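Orotidine 5'-phosphate decarboxylase (Methanocaldococcus jannaschii, PDB 4LUI) probably catalyses the decarboxylation of orotidine 5'-monophosphate to uridine 5'-monophosphate, the last step of de novo UMP synthesis. Local coordinates at residues Y99-I104 with L124-I129; V109-V114 with K155-D160; D160-P165 with A179-I184. All coordinates share one frame; numbering follows the deposited sequence.

Interaction 1. Residues Y99-I104 with L124-I129; sequences YADGII and LNKKVI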
loop_
_atom_site.group_PDB
_atom_site.type_symbol
_atom_site.label_atom_id
_atom_site.label_comp_id
_atom_site.label_asym_id
_atom_site.label_seq_id
_atom_site.Cartn_x
_atom_site.Cartn_y
_atom_site.Cartn_z
ATOM N N TYR B 99 -11.035 13.205 2.048
ATOM C CA TYR B 99 -11.389 13.753 0.738
ATOM C C TYR B 99 -11.851 12.712 -0.281
ATOM O O TYR B 99 -12.667 13.023 -1.155
ATOM C CB TYR B 99 -10.242 14.586 0.160
ATOM C CG TYR B 99 -9.816 15.706 1.077
ATOM C CD1 TYR B 99 -10.701 16.714 1.421
ATOM C CD2 TYR B 99 -8.532 15.746 1.611
ATOM C CE1 TYR B 99 -10.328 17.736 2.271
ATOM C CE2 TYR B 99 -8.146 16.772 2.463
ATOM C CZ TYR B 99 -9.050 17.763 2.789
ATOM O OH TYR B 99 -8.684 18.792 3.637
ATOM N N ALA B 100 -11.332 11.490 -0.187
ATOM C CA ALA B 100 -11.776 10.430 -1.091
ATOM C C ALA B 100 -13.136 9.880 -0.666
ATOM O O ALA B 100 -13.540 10.002 0.490
ATOM C CB ALA B 100 -10.768 9.307 -1.134
ATOM N N ASP B 101 -13.821 9.251 -1.610
ATOM C CA ASP B 101 -15.129 8.674 -1.353
ATOM C C ASP B 101 -15.052 7.187 -1.072
ATOM O O ASP B 101 -16.014 6.600 -0.597
ATOM C CB ASP B 101 -16.038 8.924 -2.550
ATOM C CG ASP B 101 -16.223 10.390 -2.807
ATOM O OD1 ASP B 101 -16.760 11.068 -1.901
ATOM O OD2 ASP B 101 -15.822 10.867 -3.890
ATOM N N GLY B 102 -13.911 6.589 -1.375
ATOM C CA GLY B 102 -13.724 5.170 -1.156
ATOM C C GLY B 102 -12.246 4.856 -1.131
ATOM O O GLY B 102 -11.421 5.642 -1.596
ATOM N N ILE B 103 -11.916 3.705 -0.560
ATOM C CA ILE B 103 -10.529 3.294 -0.440
ATOM C C ILE B 103 -10.405 1.799 -0.740
ATOM O O ILE B 103 -11.283 1.004 -0.367
ATOM C CB ILE B 103 -9.983 3.665 0.969
ATOM C CG1 ILE B 103 -8.479 3.407 1.070
ATOM C CG2 ILE B 103 -10.760 2.950 2.081
ATOM C CD1 ILE B 103 -7.910 3.874 2.414
ATOM N N ILE B 104 -9.330 1.430 -1.442
ATOM C CA ILE B 104 -9.087 0.043 -1.813
ATOM C C ILE B 104 -8.094 -0.587 -0.838
ATOM O O ILE B 104 -7.023 -0.021 -0.575
ATOM C CB ILE B 104 -8.589 -0.067 -3.277
ATOM C CG1 ILE B 104 -9.720 0.339 -4.231
ATOM C CG2 ILE B 104 -8.108 -1.483 -3.578
ATOM C CD1 ILE B 104 -9.278 0.550 -5.672
ATOM N N LEU B 124 -18.396 7.629 7.963
ATOM C CA LEU B 124 -18.340 8.697 6.969
ATOM C C LEU B 124 -19.283 8.467 5.788
ATOM O O LEU B 124 -19.354 9.302 4.872
ATOM C CB LEU B 124 -16.911 8.852 6.455
ATOM C CG LEU B 124 -15.851 9.168 7.509
ATOM C CD1 LEU B 124 -14.458 9.087 6.901
ATOM C CD2 LEU B 124 -16.093 10.537 8.122
ATOM N N ASN B 125 -20.009 7.350 5.825
ATOM C CA ASN B 125 -20.823 6.902 4.693
ATOM C C ASN B 125 -19.983 6.813 3.423
ATOM O O ASN B 125 -20.385 7.275 2.350
ATOM C CB ASN B 125 -22.032 7.821 4.477
ATOM C CG ASN B 125 -23.030 7.247 3.492
ATOM O OD1 ASN B 125 -23.112 6.029 3.323
ATOM N ND2 ASN B 125 -23.794 8.118 2.831
ATOM N N LYS B 126 -18.806 6.210 3.553
ATOM C CA LYS B 126 -17.912 6.045 2.421
ATOM C C LYS B 126 -17.591 4.568 2.215
ATOM O O LYS B 126 -18.014 3.725 3.020
ATOM C CB LYS B 126 -16.672 6.935 2.582
ATOM C CG LYS B 126 -17.038 8.419 2.410
ATOM C CD LYS B 126 -15.874 9.356 2.602
ATOM C CE LYS B 126 -16.274 10.758 2.156
ATOM N NZ LYS B 126 -15.144 11.714 2.228
ATOM N N LYS B 127 -16.897 4.259 1.126
ATOM C CA LYS B 127 -16.755 2.884 0.657
ATOM C C LYS B 127 -15.411 2.225 0.966
ATOM O O LYS B 127 -14.345 2.862 0.919
ATOM C CB LYS B 127 -16.984 2.807 -0.853
ATOM C CG LYS B 127 -18.373 3.192 -1.312
ATOM C CD LYS B 127 -18.456 3.080 -2.827
ATOM C CE LYS B 127 -19.825 3.491 -3.337
ATOM N NZ LYS B 127 -19.824 3.460 -4.824
ATOM N N VAL B 128 -15.482 0.930 1.242
ATOM C CA VAL B 128 -14.295 0.074 1.317
ATOM C C VAL B 128 -14.375 -0.991 0.219
ATOM O O VAL B 128 -15.398 -1.646 0.044
ATOM C CB VAL B 128 -14.204 -0.601 2.681
ATOM C CG1 VAL B 128 -12.967 -1.516 2.766
ATOM C CG2 VAL B 128 -14.177 0.441 3.762
ATOM N N ILE B 129 -13.290 -1.145 -0.524
ATOM C CA ILE B 129 -13.262 -2.004 -1.689
ATOM C C ILE B 129 -12.097 -2.968 -1.485
ATOM O O ILE B 129 -10.986 -2.538 -1.203
ATOM C CB ILE B 129 -13.021 -1.150 -2.949
ATOM C CG1 ILE B 129 -14.204 -0.187 -3.175
ATOM C CG2 ILE B 129 -12.759 -2.020 -4.160
ATOM C CD1 ILE B 129 -13.859 1.034 -4.016
HETATM O O HOH W 1 -15.401 12.941 -0.510
#
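Lys126 runs over the carbonyl oxygens of Asp101 and Ala100 and ends in a hydrogen bond to Ala100 O. Its side chain is fully extended beyond CG, and CG stands anti to the carbonyl carbon (chi1 -70°). Lys126 NZ donates to Ala100 O at 2.9 Å, from above the carbonyl plane. The same amine also donates to Leu97 O. The side chains of Asp101 and Lys126 cross at a slant. A water accepts from Lys126 NZ at 3.0 Å and donates to Tyr99 O and to Asp101 OD1. It therefore links the lysine to the carboxylate, whose OD1 is 4.5 Å from Lys126 NZ, too far for a salt bridge. Asp101 OD2 accepts from Val76 N and forms a salt bridge with Lys69.

Beyond this, two parallel strands run side by side. The hydrogen bond from Lys127 N to Asp101 O is 3.0 Å long and nearly straight (166°). Ile103 N donates to Lys127 O, and Ile129 N donates to Ile103 O at 2.9 Å. Ile104 and Ile129 lie on one face of the sheet. Their side chains also slant across each other, with Ile104 CG1 3.8 Å from both Ile129 CB and Ile129 CG2. Ile103 and Val128 point to the other face.

The pair belongs to the beta-alpha-beta unit of strand 102-106, helix 111-124 and strand 127-131. Ile103 and Val128 meet that helix at Val117. Ile104 and Ile129 face the barrel interior, touching Ile77 and Val163. Strand 75-82 flanks strand 102-106, and strand 161-163 flanks strand 127-131.

Interaction 2. Residues V109-V114 with K155-D160; sequences VGEDSV and KKLKVD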
loop_
_atom_site.group_PDB
_atom_site.type_symbol
_atom_site.label_atom_id
_atom_site.label_comp_id
_atom_site.label_asym_id
_atom_site.label_seq_id
_atom_site.Cartn_x
_atom_site.Cartn_y
_atom_site.Cartn_z
ATOM N N VAL B 109 -4.212 -9.452 4.371
ATOM C CA VAL B 109 -3.716 -9.169 5.712
ATOM C C VAL B 109 -4.728 -9.530 6.807
ATOM O O VAL B 109 -4.430 -9.433 7.995
ATOM C CB VAL B 109 -3.171 -7.713 5.855
ATOM C CG1 VAL B 109 -2.009 -7.491 4.898
ATOM C CG2 VAL B 109 -4.250 -6.699 5.557
ATOM N N GLY B 110 -5.918 -9.976 6.408
ATOM C CA GLY B 110 -6.840 -10.564 7.367
ATOM C C GLY B 110 -8.065 -9.722 7.649
ATOM O O GLY B 110 -8.132 -8.547 7.294
ATOM N N GLU B 111 -9.030 -10.331 8.323
ATOM C CA GLU B 111 -10.308 -9.684 8.592
ATOM C C GLU B 111 -10.214 -8.422 9.426
ATOM O O GLU B 111 -10.895 -7.445 9.143
ATOM C CB GLU B 111 -11.229 -10.646 9.342
ATOM C CG GLU B 111 -12.013 -11.569 8.465
ATOM C CD GLU B 111 -13.064 -12.327 9.247
ATOM O OE1 GLU B 111 -13.542 -11.802 10.271
ATOM O OE2 GLU B 111 -13.408 -13.443 8.831
ATOM N N ASP B 112 -9.425 -8.468 10.492
ATOM C CA ASP B 112 -9.380 -7.341 11.417
ATOM C C ASP B 112 -8.844 -6.089 10.734
ATOM O O ASP B 112 -9.326 -4.987 10.981
ATOM C CB ASP B 112 -8.620 -7.669 12.720
ATOM C CG ASP B 112 -7.196 -8.147 12.490
ATOM O OD1 ASP B 112 -6.790 -8.363 11.327
ATOM O OD2 ASP B 112 -6.485 -8.321 13.502
ATOM N N SER B 113 -7.861 -6.265 9.857
ATOM C CA SER B 113 -7.297 -5.125 9.140
ATOM C C SER B 113 -8.328 -4.498 8.207
ATOM O O SER B 113 -8.405 -3.278 8.080
ATOM C CB SER B 113 -6.059 -5.547 8.366
ATOM O OG SER B 113 -5.031 -5.886 9.267
ATOM N N VAL B 114 -9.126 -5.336 7.557
ATOM C CA VAL B 114 -10.174 -4.830 6.680
ATOM C C VAL B 114 -11.267 -4.113 7.489
ATOM O O VAL B 114 -11.679 -2.996 7.148
ATOM C CB VAL B 114 -10.780 -5.955 5.825
ATOM C CG1 VAL B 114 -11.964 -5.433 5.032
ATOM C CG2 VAL B 114 -9.716 -6.553 4.899
ATOM N N LYS B 155 -17.568 -11.031 0.871
ATOM C CA LYS B 155 -19.001 -11.231 1.086
ATOM C C LYS B 155 -19.359 -11.234 2.575
ATOM O O LYS B 155 -20.338 -10.603 2.985
ATOM C CB LYS B 155 -19.472 -12.529 0.425
ATOM C CG LYS B 155 -20.934 -12.873 0.709
ATOM C CD LYS B 155 -21.440 -13.985 -0.203
ATOM C CE LYS B 155 -20.649 -15.263 -0.028
ATOM N NZ LYS B 155 -20.980 -16.293 -1.067
ATOM N N LYS B 156 -18.561 -11.943 3.373
ATOM C CA LYS B 156 -18.793 -12.043 4.818
ATOM C C LYS B 156 -18.750 -10.673 5.492
ATOM O O LYS B 156 -19.632 -10.333 6.293
ATOM C CB LYS B 156 -17.748 -12.962 5.456
ATOM C CG LYS B 156 -17.845 -13.056 6.967
ATOM C CD LYS B 156 -16.681 -13.849 7.545
ATOM C CE LYS B 156 -16.763 -13.890 9.067
ATOM N NZ LYS B 156 -15.631 -14.639 9.684
ATOM N N LEU B 157 -17.729 -9.888 5.156
ATOM C CA LEU B 157 -17.539 -8.573 5.765
ATOM C C LEU B 157 -18.437 -7.489 5.170
ATOM O O LEU B 157 -18.514 -6.386 5.709
ATOM C CB LEU B 157 -16.077 -8.136 5.643
ATOM C CG LEU B 157 -15.052 -9.033 6.341
ATOM C CD1 LEU B 157 -13.633 -8.506 6.101
ATOM C CD2 LEU B 157 -15.350 -9.142 7.835
ATOM N N LYS B 158 -19.121 -7.806 4.074
ATOM C CA LYS B 158 -20.014 -6.853 3.427
ATOM C C LYS B 158 -19.272 -5.584 3.005
ATOM O O LYS B 158 -19.725 -4.468 3.273
ATOM C CB LYS B 158 -21.198 -6.480 4.334
ATOM C CG LYS B 158 -22.109 -7.627 4.747
ATOM C CD LYS B 158 -23.202 -7.098 5.674
ATOM C CE LYS B 158 -23.964 -8.214 6.382
ATOM N NZ LYS B 158 -24.742 -9.039 5.433
ATOM N N VAL B 159 -18.125 -5.742 2.358
ATOM C CA VAL B 159 -17.462 -4.583 1.783
ATOM C C VAL B 159 -18.323 -4.054 0.631
ATOM O O VAL B 159 -19.267 -4.716 0.184
ATOM C CB VAL B 159 -16.030 -4.910 1.309
ATOM C CG1 VAL B 159 -15.149 -5.309 2.494
ATOM C CG2 VAL B 159 -16.049 -6.021 0.282
ATOM N N ASP B 160 -18.017 -2.853 0.163
ATOM C CA ASP B 160 -18.848 -2.204 -0.844
ATOM C C ASP B 160 -18.645 -2.747 -2.251
ATOM O O ASP B 160 -19.570 -2.709 -3.070
ATOM C CB ASP B 160 -18.614 -0.694 -0.824
ATOM C CG ASP B 160 -18.996 -0.077 0.493
ATOM O OD1 ASP B 160 -20.166 0.337 0.635
ATOM O OD2 ASP B 160 -18.141 -0.037 1.396
#
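Glu111 and Lys156 form a salt bridge between two helices. Lys156 NZ donates to Glu111 OE2 at 2.7 Å, using the syn lone pair of that oxygen. The two side chains cross at about a right angle. Lys156 has CG anti to its backbone nitrogen (chi1 176°) and is extended to the end, which brings the amine across to the carboxylate. Lys156 is exposed, so the bridge lies at the outer side of the contact.

Leu157 CD2 sits 4.0 Å from Glu111 OE1, its side chain slanting across that of Glu111. Apolar packing lies further in. Leu157 CD1 meets Val114 CG1 at 3.7 Å. Val114 CG1 also touches Val159 CG1 at 4.1 Å, so one valine methyl touches both Leu157 and Val159. All three residues are buried.

Two neighbouring helices of the outer layer of the TIM barrel meet here, the start of helix 111-124, with Gly110 at its N-cap position, and the end of helix 147-157. Gln118 of helix 111-124 adds a second polar link, Gln118 NE2 donating to Leu157 O. The homodimer interface is beside them: His136 of the second subunit bonds to Val109 O. On the same chain, helix 86-97 packs against Asp112 and Ser113 through Pro86.

Interaction 3. Residues D160-P165 with A179-I184; sequences DAIVAP and AELPVI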
loop_
_atom_site.group_PDB
_atom_site.type_symbol
_atom_site.label_atom_id
_atom_site.label_comp_id
_atom_site.label_asym_id
_atom_site.label_seq_id
_atom_site.Cartn_x
_atom_site.Cartn_y
_atom_site.Cartn_z
ATOM N N ASP B 160 -18.017 -2.853 0.163
ATOM C CA ASP B 160 -18.848 -2.204 -0.844
ATOM C C ASP B 160 -18.645 -2.747 -2.251
ATOM O O ASP B 160 -19.570 -2.709 -3.070
ATOM C CB ASP B 160 -18.614 -0.694 -0.824
ATOM C CG ASP B 160 -18.996 -0.077 0.493
ATOM O OD1 ASP B 160 -20.166 0.337 0.635
ATOM O OD2 ASP B 160 -18.141 -0.037 1.396
ATOM N N ALA B 161 -17.431 -3.222 -2.536
ATOM C CA ALA B 161 -17.097 -3.733 -3.861
ATOM C C ALA B 161 -15.800 -4.516 -3.798
ATOM O O ALA B 161 -15.072 -4.443 -2.807
ATOM C CB ALA B 161 -16.952 -2.584 -4.869
ATOM N N ILE B 162 -15.504 -5.253 -4.861
ATOM C CA ILE B 162 -14.208 -5.918 -4.966
ATOM C C ILE B 162 -13.507 -5.521 -6.257
ATOM O O ILE B 162 -14.147 -5.095 -7.237
ATOM C CB ILE B 162 -14.349 -7.452 -4.911
ATOM C CG1 ILE B 162 -15.258 -7.953 -6.029
ATOM C CG2 ILE B 162 -14.912 -7.887 -3.566
ATOM C CD1 ILE B 162 -15.308 -9.469 -6.114
ATOM N N VAL B 163 -12.185 -5.677 -6.246
ATOM C CA VAL B 163 -11.349 -5.442 -7.419
ATOM C C VAL B 163 -10.836 -6.803 -7.865
ATOM O O VAL B 163 -10.298 -7.554 -7.061
ATOM C CB VAL B 163 -10.150 -4.552 -7.064
ATOM C CG1 VAL B 163 -9.148 -4.528 -8.208
ATOM C CG2 VAL B 163 -10.614 -3.156 -6.743
ATOM N N ALA B 164 -11.034 -7.123 -9.138
ATOM C CA ALA B 164 -10.613 -8.408 -9.684
ATOM C C ALA B 164 -10.407 -8.260 -11.191
ATOM O O ALA B 164 -10.940 -7.332 -11.807
ATOM C CB ALA B 164 -11.650 -9.491 -9.373
ATOM N N PRO B 165 -9.598 -9.145 -11.787
ATOM C CA PRO B 165 -9.263 -9.033 -13.210
ATOM C C PRO B 165 -10.343 -9.537 -14.161
ATOM O O PRO B 165 -11.216 -10.317 -13.771
ATOM C CB PRO B 165 -8.022 -9.932 -13.347
ATOM C CG PRO B 165 -7.510 -10.108 -11.964
ATOM C CD PRO B 165 -8.731 -10.123 -11.108
ATOM N N ALA B 179 -18.751 -13.692 -4.622
ATOM C CA ALA B 179 -18.810 -12.463 -3.829
ATOM C C ALA B 179 -20.223 -11.869 -3.738
ATOM O O ALA B 179 -20.626 -11.392 -2.678
ATOM C CB ALA B 179 -17.827 -11.428 -4.364
ATOM N N GLU B 180 -20.965 -11.905 -4.846
ATOM C CA GLU B 180 -22.284 -11.262 -4.937
ATOM C C GLU B 180 -22.206 -9.777 -4.561
ATOM O O GLU B 180 -23.119 -9.219 -3.960
ATOM C CB GLU B 180 -23.333 -12.003 -4.089
ATOM C CG GLU B 180 -23.487 -13.468 -4.469
ATOM C CD GLU B 180 -24.624 -14.160 -3.734
ATOM O OE1 GLU B 180 -25.153 -13.577 -2.766
ATOM O OE2 GLU B 180 -24.989 -15.288 -4.126
ATOM N N LEU B 181 -21.098 -9.147 -4.930
ATOM C CA LEU B 181 -20.851 -7.741 -4.669
ATOM C C LEU B 181 -20.485 -7.067 -5.982
ATOM O O LEU B 181 -20.061 -7.742 -6.928
ATOM C CB LEU B 181 -19.664 -7.592 -3.708
ATOM C CG LEU B 181 -19.944 -8.036 -2.276
ATOM C CD1 LEU B 181 -18.654 -8.140 -1.498
ATOM C CD2 LEU B 181 -20.906 -7.060 -1.609
ATOM N N PRO B 182 -20.623 -5.733 -6.042
ATOM C CA PRO B 182 -20.082 -5.001 -7.192
ATOM C C PRO B 182 -18.602 -5.306 -7.432
ATOM O O PRO B 182 -17.829 -5.471 -6.480
ATOM C CB PRO B 182 -20.252 -3.538 -6.778
ATOM C CG PRO B 182 -21.469 -3.562 -5.902
ATOM C CD PRO B 182 -21.324 -4.836 -5.108
ATOM N N VAL B 183 -18.226 -5.382 -8.705
ATOM C CA VAL B 183 -16.856 -5.652 -9.095
ATOM C C VAL B 183 -16.340 -4.463 -9.877
ATOM O O VAL B 183 -17.084 -3.849 -10.664
ATOM C CB VAL B 183 -16.773 -6.907 -9.983
ATOM C CG1 VAL B 183 -15.326 -7.220 -10.324
ATOM C CG2 VAL B 183 -17.393 -8.084 -9.269
ATOM N N ILE B 184 -15.075 -4.138 -9.630
ATOM C CA ILE B 184 -14.326 -3.119 -10.354
ATOM C C ILE B 184 -13.237 -3.870 -11.129
ATOM O O ILE B 184 -12.399 -4.550 -10.530
ATOM C CB ILE B 184 -13.692 -2.144 -9.364
ATOM C CG1 ILE B 184 -14.795 -1.420 -8.576
ATOM C CG2 ILE B 184 -12.801 -1.151 -10.076
ATOM C CD1 ILE B 184 -14.307 -0.811 -7.256
#
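Ile162 makes both backbone and side-chain contacts with the segment 179-184. Ile162 N donates to Pro182 O at 2.8 Å, in the carbonyl plane. Ile162 O accepts from Ile184 N at 2.7 Å, nearly in line with the C=O bond. Ala164 N donates to Ile184 O at 3.2 Å. The strands are thus parallel, with Ile162 beside Val183 and Val163 beside Ile184.

The side chain of Ile162 has CG1 between the backbone nitrogen and the carbonyl carbon (chi1 58°). This sends Ile162 CD1 to Ala179 CB, 3.6 Å away, while Ile162 CG1 lies 3.9 Å from Val183 CG2. Ile184 points to the other face. There Ile184 CD1 reaches Ala161 CB at 4.0 Å, and Ile184 CB lies 4.2 Å from Val163 CG2.

Helix 169-179 backs the Ile162 face through Ile175, and Val183 rests on Leu172 and Lys176. Ile129 of the neighbouring strand touches Ala161, Val163 and Ile184.

Strand, helix and strand form a parallel beta-alpha-beta unit, the repeating element of the TIM barrel. The side chains of Ile184 and Val163 come within about 6 Å of those of Lys51, a predicted substrate-binding residue, and Lys81, the predicted proton donor, respectively.

In the fold
Following the chain from the N terminus, the first of these contacts involves strand 102-106, the fourth strand of the barrel. Interaction 1 pairs it with strand 127-131 and closes a loop of 19 residues that holds most of helix 111-124. Interaction 2 starts within that loop, at 109-114, and ends beyond it, at 155-160, so the two cross. It joins helix 111-124 to helix 147-157 on the outside of the barrel. Interaction 3 follows in series and closes a loop of 13 residues that holds most of helix 169-179. It shares Asp160 with interaction 2, and Asp160 OD2 probably accepts a hydrogen bond from Val128 N of interaction 1. Together the three tie four successive strands and their covering helices.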